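Long-range contact in bacterial leucyl aminopeptidase (Legionella pneumophila, PDB 6ESL), which probably removes amino-terminal residues, leucine among them, from peptides as a secreted zinc-dependent exopeptidase of family M28: residues 170-182 and 188-200. Numbering follows the deposited sequence.
Sequences EYGRTDTSTFFVK and QPSLVTVIGKDIK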
ATOM      1  N   GLU B 170     -36.293  10.780  14.424  1.00 65.56           N
ATOM      2  CA  GLU B 170     -36.172  12.221  14.077  1.00 66.84           C
ATOM      3  C   GLU B 170     -36.146  12.548  12.547  1.00 65.86           C
ATOM      4  O   GLU B 170     -36.872  13.408  12.100  1.00 64.60           O
ATOM      5  CB  GLU B 170     -34.931  12.797  14.716  1.00 66.79           C
ATOM      6  CG  GLU B 170     -34.637  14.260  14.560  1.00 69.69           C
ATOM      7  CD  GLU B 170     -33.349  14.592  15.345  1.00 70.85           C
ATOM      8  OE1 GLU B 170     -32.680  13.672  15.972  1.00 68.11           O
ATOM      9  OE2 GLU B 170     -32.926  15.767  15.244  1.00 72.97           O
ATOM     10  N   TYR B 171     -35.392  11.828  11.747  1.00 60.59           N
ATOM     11  CA  TYR B 171     -35.385  12.089  10.302  1.00 62.10           C
ATOM     12  C   TYR B 171     -36.377  11.265   9.470  1.00 64.24           C
ATOM     13  O   TYR B 171     -36.487  11.442   8.241  1.00 65.66           O
ATOM     14  CB  TYR B 171     -33.911  11.962   9.759  1.00 60.42           C
ATOM     15  CG  TYR B 171     -32.969  12.903  10.540  1.00 59.13           C
ATOM     16  CD1 TYR B 171     -33.081  14.284  10.409  1.00 62.20           C
ATOM     17  CD2 TYR B 171     -32.056  12.432  11.462  1.00 57.55           C
ATOM     18  CE1 TYR B 171     -32.293  15.173  11.145  1.00 61.21           C
ATOM     19  CE2 TYR B 171     -31.277  13.312  12.215  1.00 56.98           C
ATOM     20  CZ  TYR B 171     -31.384  14.690  12.037  1.00 59.51           C
ATOM     21  OH  TYR B 171     -30.616  15.595  12.746  1.00 59.65           O
ATOM     22  N   GLY B 172     -37.147  10.388  10.130  1.00 66.35           N
ATOM     23  CA  GLY B 172     -38.040   9.471   9.404  1.00 69.21           C
ATOM     24  C   GLY B 172     -37.313   8.483   8.500  1.00 70.45           C
ATOM     25  O   GLY B 172     -37.794   8.089   7.434  1.00 71.27           O
ATOM     26  N   ARG B 173     -36.137   8.045   8.914  1.00 69.31           N
ATOM     27  CA  ARG B 173     -35.457   6.984   8.178  1.00 70.54           C
ATOM     28  C   ARG B 173     -36.119   5.682   8.675  1.00 74.27           C
ATOM     29  O   ARG B 173     -36.147   5.435   9.891  1.00 78.83           O
ATOM     30  CB  ARG B 173     -33.947   7.034   8.445  1.00 66.38           C
ATOM     31  CG  ARG B 173     -33.165   6.186   7.488  1.00 64.78           C
ATOM     32  CD  ARG B 173     -32.824   6.845   6.151  1.00 64.78           C
ATOM     33  NE  ARG B 173     -32.326   5.791   5.271  1.00 64.23           N
ATOM     34  CZ  ARG B 173     -31.674   5.934   4.107  1.00 64.94           C
ATOM     35  NH1 ARG B 173     -31.326   7.133   3.626  1.00 65.34           N
ATOM     36  NH2 ARG B 173     -31.310   4.840   3.422  1.00 65.08           N
ATOM     37  N   THR B 174     -36.695   4.896   7.759  1.00 74.65           N
ATOM     38  CA  THR B 174     -37.500   3.691   8.113  1.00 74.67           C
ATOM     39  C   THR B 174     -36.775   2.382   7.769  1.00 71.73           C
ATOM     40  O   THR B 174     -37.308   1.326   8.020  1.00 71.70           O
ATOM     41  CB  THR B 174     -38.848   3.630   7.330  1.00 78.22           C
ATOM     42  OG1 THR B 174     -38.541   3.410   5.949  1.00 80.54           O
ATOM     43  CG2 THR B 174     -39.663   4.899   7.476  1.00 79.81           C
ATOM     44  N   ASP B 175     -35.561   2.433   7.235  1.00 68.17           N
ATOM     45  CA  ASP B 175     -34.897   1.203   6.792  1.00 66.58           C
ATOM     46  C   ASP B 175     -33.708   0.846   7.745  1.00 62.46           C
ATOM     47  O   ASP B 175     -32.738   0.215   7.336  1.00 61.56           O
ATOM     48  CB  ASP B 175     -34.507   1.290   5.293  1.00 66.54           C
ATOM     49  CG  ASP B 175     -33.371   2.315   5.002  1.00 65.39           C
ATOM     50  OD1 ASP B 175     -33.174   3.245   5.838  1.00 65.43           O
ATOM     51  OD2 ASP B 175     -32.701   2.182   3.920  1.00 60.87           O
ATOM     52  N   THR B 176     -33.848   1.239   9.010  1.00 60.82           N
ATOM     53  CA  THR B 176     -32.824   1.056  10.002  1.00 58.12           C
ATOM     54  C   THR B 176     -33.137  -0.017  11.040  1.00 58.77           C
ATOM     55  O   THR B 176     -34.275  -0.406  11.239  1.00 57.23           O
ATOM     56  CB  THR B 176     -32.442   2.354  10.800  1.00 56.03           C
ATOM     57  OG1 THR B 176     -33.552   2.909  11.485  1.00 53.13           O
ATOM     58  CG2 THR B 176     -31.744   3.354   9.937  1.00 56.27           C
ATOM     59  N   SER B 177     -32.097  -0.475  11.702  1.00 54.38           N
ATOM     60  CA  SER B 177     -32.215  -1.529  12.661  1.00 56.31           C
ATOM     61  C   SER B 177     -30.956  -1.528  13.525  1.00 52.13           C
ATOM     62  O   SER B 177     -29.849  -1.149  13.078  1.00 46.52           O
ATOM     63  CB  SER B 177     -32.420  -2.868  11.921  1.00 59.38           C
ATOM     64  OG  SER B 177     -32.454  -3.935  12.819  1.00 61.76           O
ATOM     65  N   THR B 178     -31.160  -1.847  14.804  1.00 50.94           N
ATOM     66  CA  THR B 178     -30.080  -1.940  15.751  1.00 50.97           C
ATOM     67  C   THR B 178     -30.041  -3.276  16.472  1.00 52.05           C
ATOM     68  O   THR B 178     -31.063  -3.849  16.749  1.00 54.39           O
ATOM     69  CB  THR B 178     -30.159  -0.836  16.771  1.00 48.92           C
ATOM     70  OG1 THR B 178     -31.260  -1.056  17.621  1.00 51.27           O
ATOM     71  CG2 THR B 178     -30.238   0.517  16.059  1.00 48.97           C
ATOM     72  N   PHE B 179     -28.859  -3.746  16.825  1.00 48.94           N
ATOM     73  CA  PHE B 179     -28.775  -4.885  17.763  1.00 49.41           C
ATOM     74  C   PHE B 179     -27.471  -4.956  18.539  1.00 47.09           C
ATOM     75  O   PHE B 179     -26.448  -4.424  18.091  1.00 43.93           O
ATOM     76  CB  PHE B 179     -29.067  -6.194  17.056  1.00 50.99           C
ATOM     77  CG  PHE B 179     -28.156  -6.512  15.908  1.00 50.35           C
ATOM     78  CD1 PHE B 179     -28.456  -6.076  14.616  1.00 51.56           C
ATOM     79  CD2 PHE B 179     -27.013  -7.293  16.108  1.00 48.19           C
ATOM     80  CE1 PHE B 179     -27.616  -6.435  13.526  1.00 51.35           C
ATOM     81  CE2 PHE B 179     -26.207  -7.659  15.038  1.00 48.08           C
ATOM     82  CZ  PHE B 179     -26.483  -7.205  13.744  1.00 48.74           C
ATOM     83  N   PHE B 180     -27.533  -5.535  19.724  1.00 45.33           N
ATOM     84  CA  PHE B 180     -26.344  -5.814  20.467  1.00 44.12           C
ATOM     85  C   PHE B 180     -25.771  -7.140  20.039  1.00 45.18           C
ATOM     86  O   PHE B 180     -26.505  -8.101  19.815  1.00 46.93           O
ATOM     87  CB  PHE B 180     -26.575  -5.857  21.966  1.00 44.26           C
ATOM     88  CG  PHE B 180     -26.779  -4.506  22.604  1.00 43.24           C
ATOM     89  CD1 PHE B 180     -25.945  -3.409  22.281  1.00 41.56           C
ATOM     90  CD2 PHE B 180     -27.784  -4.332  23.603  1.00 44.60           C
ATOM     91  CE1 PHE B 180     -26.113  -2.179  22.900  1.00 41.00           C
ATOM     92  CE2 PHE B 180     -27.949  -3.118  24.247  1.00 43.51           C
ATOM     93  CZ  PHE B 180     -27.151  -2.027  23.876  1.00 42.19           C
ATOM     94  N   VAL B 181     -24.440  -7.187  19.925  1.00 42.02           N
ATOM     95  CA  VAL B 181     -23.715  -8.422  19.892  1.00 43.14           C
ATOM     96  C   VAL B 181     -22.988  -8.611  21.206  1.00 42.45           C
ATOM     97  O   VAL B 181     -22.144  -7.818  21.582  1.00 39.95           O
ATOM     98  CB  VAL B 181     -22.708  -8.431  18.753  1.00 42.23           C
ATOM     99  CG1 VAL B 181     -21.904  -9.746  18.784  1.00 42.12           C
ATOM    100  CG2 VAL B 181     -23.435  -8.308  17.422  1.00 43.61           C
ATOM    101  N   LYS B 182     -23.305  -9.700  21.890  1.00 44.37           N
ATOM    102  CA  LYS B 182     -22.668 -10.048  23.142  1.00 45.60           C
ATOM    103  C   LYS B 182     -21.139 -10.273  23.080  1.00 43.12           C
ATOM    104  O   LYS B 182     -20.537 -10.545  22.025  1.00 39.88           O
ATOM    105  CB  LYS B 182     -23.412 -11.220  23.812  1.00 50.50           C
ATOM    106  CG  LYS B 182     -24.789 -10.825  24.255  1.00 56.26           C
ATOM    107  CD  LYS B 182     -25.493 -12.017  24.887  1.00 63.08           C
ATOM    108  CE  LYS B 182     -26.865 -11.635  25.360  1.00 67.79           C
ATOM    109  NZ  LYS B 182     -27.495 -12.860  25.942  1.00 71.09           N
ATOM    110  N   GLN B 188     -20.293  -5.374  28.782  1.00 37.93           N
ATOM    111  CA  GLN B 188     -20.554  -4.428  27.635  1.00 35.06           C
ATOM    112  C   GLN B 188     -20.730  -5.138  26.297  1.00 34.18           C
ATOM    113  O   GLN B 188     -19.803  -5.832  25.843  1.00 33.45           O
ATOM    114  CB  GLN B 188     -19.416  -3.411  27.517  1.00 34.27           C
ATOM    115  CG  GLN B 188     -19.482  -2.303  26.478  1.00 32.43           C
ATOM    116  CD  GLN B 188     -18.196  -1.530  26.495  1.00 31.71           C
ATOM    117  OE1 GLN B 188     -17.147  -2.074  26.024  1.00 30.91           O
ATOM    118  NE2 GLN B 188     -18.201  -0.279  27.050  1.00 30.19           N
ATOM    119  N   PRO B 189     -21.892  -5.009  25.657  1.00 34.86           N
ATOM    120  CA  PRO B 189     -22.088  -5.508  24.306  1.00 34.55           C
ATOM    121  C   PRO B 189     -21.535  -4.564  23.289  1.00 32.99           C
ATOM    122  O   PRO B 189     -21.357  -3.330  23.582  1.00 31.24           O
ATOM    123  CB  PRO B 189     -23.585  -5.532  24.137  1.00 36.99           C
ATOM    124  CG  PRO B 189     -24.089  -4.482  25.063  1.00 37.74           C
ATOM    125  CD  PRO B 189     -23.069  -4.181  26.112  1.00 36.26           C
ATOM    126  N   SER B 190     -21.217  -5.136  22.097  1.00 32.65           N
ATOM    127  CA  SER B 190     -21.025  -4.334  20.952  1.00 31.69           C
ATOM    128  C   SER B 190     -22.416  -3.849  20.373  1.00 33.81           C
ATOM    129  O   SER B 190     -23.394  -4.590  20.357  1.00 34.52           O
ATOM    130  CB  SER B 190     -20.169  -5.000  19.878  1.00 30.66           C
ATOM    131  OG  SER B 190     -18.810  -5.264  20.283  1.00 27.86           O
ATOM    132  N   LEU B 191     -22.426  -2.625  19.843  1.00 34.12           N
ATOM    133  CA  LEU B 191     -23.601  -2.026  19.172  1.00 34.64           C
ATOM    134  C   LEU B 191     -23.427  -2.088  17.676  1.00 34.44           C
ATOM    135  O   LEU B 191     -22.493  -1.497  17.116  1.00 29.99           O
ATOM    136  CB  LEU B 191     -23.765  -0.593  19.565  1.00 34.57           C
ATOM    137  CG  LEU B 191     -24.872   0.202  18.793  1.00 35.72           C
ATOM    138  CD1 LEU B 191     -26.240  -0.497  18.970  1.00 38.43           C
ATOM    139  CD2 LEU B 191     -24.835   1.630  19.317  1.00 34.79           C
ATOM    140  N   VAL B 192     -24.287  -2.845  17.034  1.00 34.87           N
ATOM    141  CA  VAL B 192     -24.295  -2.926  15.604  1.00 36.29           C
ATOM    142  C   VAL B 192     -25.579  -2.187  15.133  1.00 40.08           C
ATOM    143  O   VAL B 192     -26.726  -2.418  15.671  1.00 39.91           O
ATOM    144  CB  VAL B 192     -24.353  -4.348  15.072  1.00 38.52           C
ATOM    145  CG1 VAL B 192     -24.456  -4.379  13.544  1.00 40.41           C
ATOM    146  CG2 VAL B 192     -23.096  -5.133  15.500  1.00 37.66           C
ATOM    147  N   THR B 193     -25.386  -1.296  14.165  1.00 40.09           N
ATOM    148  CA  THR B 193     -26.457  -0.489  13.597  1.00 42.95           C
ATOM    149  C   THR B 193     -26.419  -0.654  12.087  1.00 43.42           C
ATOM    150  O   THR B 193     -25.375  -0.973  11.520  1.00 41.83           O
ATOM    151  CB  THR B 193     -26.297   0.999  13.953  1.00 41.99           C
ATOM    152  OG1 THR B 193     -25.240   1.569  13.174  1.00 42.54           O
ATOM    153  CG2 THR B 193     -25.977   1.160  15.431  1.00 41.06           C
ATOM    154  N   VAL B 194     -27.554  -0.438  11.432  1.00 44.77           N
ATOM    155  CA  VAL B 194     -27.617  -0.629   9.981  1.00 45.80           C
ATOM    156  C   VAL B 194     -28.599   0.303   9.334  1.00 47.12           C
ATOM    157  O   VAL B 194     -29.702   0.524   9.898  1.00 49.24           O
ATOM    158  CB  VAL B 194     -27.867  -2.114   9.572  1.00 48.37           C
ATOM    159  CG1 VAL B 194     -29.208  -2.645  10.062  1.00 52.31           C
ATOM    160  CG2 VAL B 194     -27.684  -2.320   8.075  1.00 48.38           C
ATOM    161  N   ILE B 195     -28.190   0.857   8.188  1.00 47.77           N
ATOM    162  CA  ILE B 195     -29.042   1.703   7.350  1.00 51.67           C
ATOM    163  C   ILE B 195     -29.205   0.973   6.042  1.00 52.88           C
ATOM    164  O   ILE B 195     -28.219   0.806   5.332  1.00 49.35           O
ATOM    165  CB  ILE B 195     -28.466   3.120   7.139  1.00 50.24           C
ATOM    166  CG1 ILE B 195     -28.353   3.822   8.497  1.00 49.23           C
ATOM    167  CG2 ILE B 195     -29.407   3.972   6.273  1.00 52.73           C
ATOM    168  CD1 ILE B 195     -27.324   4.943   8.516  1.00 49.29           C
ATOM    169  N   GLY B 196     -30.453   0.544   5.743  1.00 54.57           N
ATOM    170  CA  GLY B 196     -30.725  -0.335   4.592  1.00 56.06           C
ATOM    171  C   GLY B 196     -30.749  -1.801   4.998  1.00 57.24           C
ATOM    172  O   GLY B 196     -30.130  -2.673   4.338  1.00 58.31           O
ATOM    173  N   LYS B 197     -31.471  -2.077   6.078  1.00 61.15           N
ATOM    174  CA  LYS B 197     -31.503  -3.395   6.718  1.00 63.84           C
ATOM    175  C   LYS B 197     -31.878  -4.545   5.801  1.00 68.10           C
ATOM    176  O   LYS B 197     -31.386  -5.640   6.004  1.00 67.29           O
ATOM    177  CB  LYS B 197     -32.439  -3.409   7.898  1.00 65.71           C
ATOM    178  CG  LYS B 197     -33.914  -3.388   7.495  1.00 70.67           C
ATOM    179  CD  LYS B 197     -34.813  -2.924   8.623  1.00 72.79           C
ATOM    180  CE  LYS B 197     -36.272  -3.287   8.354  1.00 77.96           C
ATOM    181  NZ  LYS B 197     -37.043  -3.314   9.603  1.00 79.04           N
ATOM    182  N   ASP B 198     -32.730  -4.292   4.804  1.00 72.47           N
ATOM    183  CA  ASP B 198     -33.169  -5.343   3.861  1.00 75.37           C
ATOM    184  C   ASP B 198     -32.348  -5.524   2.584  1.00 75.24           C
ATOM    185  O   ASP B 198     -32.648  -6.399   1.794  1.00 77.63           O
ATOM    186  CB  ASP B 198     -34.668  -5.182   3.532  1.00 78.34           C
ATOM    187  CG  ASP B 198     -35.514  -5.252   4.768  1.00 79.14           C
ATOM    188  OD1 ASP B 198     -35.228  -6.181   5.549  1.00 79.41           O
ATOM    189  OD2 ASP B 198     -36.401  -4.385   5.009  1.00 80.08           O
ATOM    190  N   ILE B 199     -31.299  -4.737   2.397  1.00 71.97           N
ATOM    191  CA  ILE B 199     -30.583  -4.772   1.144  1.00 72.68           C
ATOM    192  C   ILE B 199     -29.566  -5.945   1.139  1.00 74.25           C
ATOM    193  O   ILE B 199     -28.699  -6.060   2.041  1.00 71.95           O
ATOM    194  CB  ILE B 199     -29.877  -3.415   0.884  1.00 71.44           C
ATOM    195  CG1 ILE B 199     -30.940  -2.278   0.899  1.00 72.11           C
ATOM    196  CG2 ILE B 199     -29.043  -3.463  -0.406  1.00 69.54           C
ATOM    197  CD1 ILE B 199     -30.387  -0.876   0.755  1.00 71.22           C
ATOM    198  N   LYS B 200     -29.641  -6.753   0.085  1.00 75.65           N
ATOM    199  CA  LYS B 200     -29.002  -8.065  -0.020  1.00 74.88           C
ATOM    200  C   LYS B 200     -27.767  -7.934  -0.859  1.00 72.06           C
ATOM    201  O   LYS B 200     -27.724  -8.345  -2.010  1.00 73.65           O
ATOM    202  CB  LYS B 200     -29.983  -9.092  -0.650  1.00 80.01           C
ATOM    203  CG  LYS B 200     -31.184  -9.439   0.189  1.00 83.31           C
ATOM    204  CD  LYS B 200     -32.108 -10.428  -0.503  1.00 86.23           C
ATOM    205  CE  LYS B 200     -33.304 -10.791   0.356  1.00 87.83           C
ATOM    206  NZ  LYS B 200     -34.185 -11.741  -0.377  1.00 87.39           N
TER
HETATM  207  O   HOH W   1     -19.169  -7.697  21.454  1.00 27.96           O
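F179 lies flat over V192: CB of V192 stands 3.9 Å from the centroid of the F179 ring and 17° off its normal, a CH-pi contact, while CZ of F179 reaches CG1 of V192 at 3.5 Å. The ring arrives there because CG sits between the backbone N and the carbonyl carbon (chi1 59°), folding it over the neighbouring strand. The other methyl of V192, CG2, meets V181 CG2 at 3.7 Å. On the face that carries T176 and T178, F180 turns its ring against P189, whose CG lies 3.6 Å from the F180 centroid in a second CH-pi contact; S190 O approaches the ring edge in plane, and K161 of helix 151-170 adds a cation-pi contact.

Alternating hydrogen-bonded and non-hydrogen-bonded pairs, from T176 with I195 to V181 with S190, define an antiparallel beta hairpin, with F179 N giving V192 O a nearly straight bond (170°). It forms one margin of the mixed sheet of the M28 peptidase fold: strand 176-183 is outermost within this chain, and strand 188-195 pairs onward with strand 248-253.

Just beyond the T176-I195 pair, where one strand begins and the other ends, D175 O accepts from both G196 N and K197 N, which reach it from opposite faces of its carbonyl plane. The D175 carboxylate is gripped side-on by R173, through NE to OD1 (2.7 Å) and NH2 to OD2 (3.0 Å), both on syn sides. I195 CG2 rests over one face of that guanidinium, 3.5 Å from R173 NH2, and R173 NH1 continues to the carbonyls of S240 and T242.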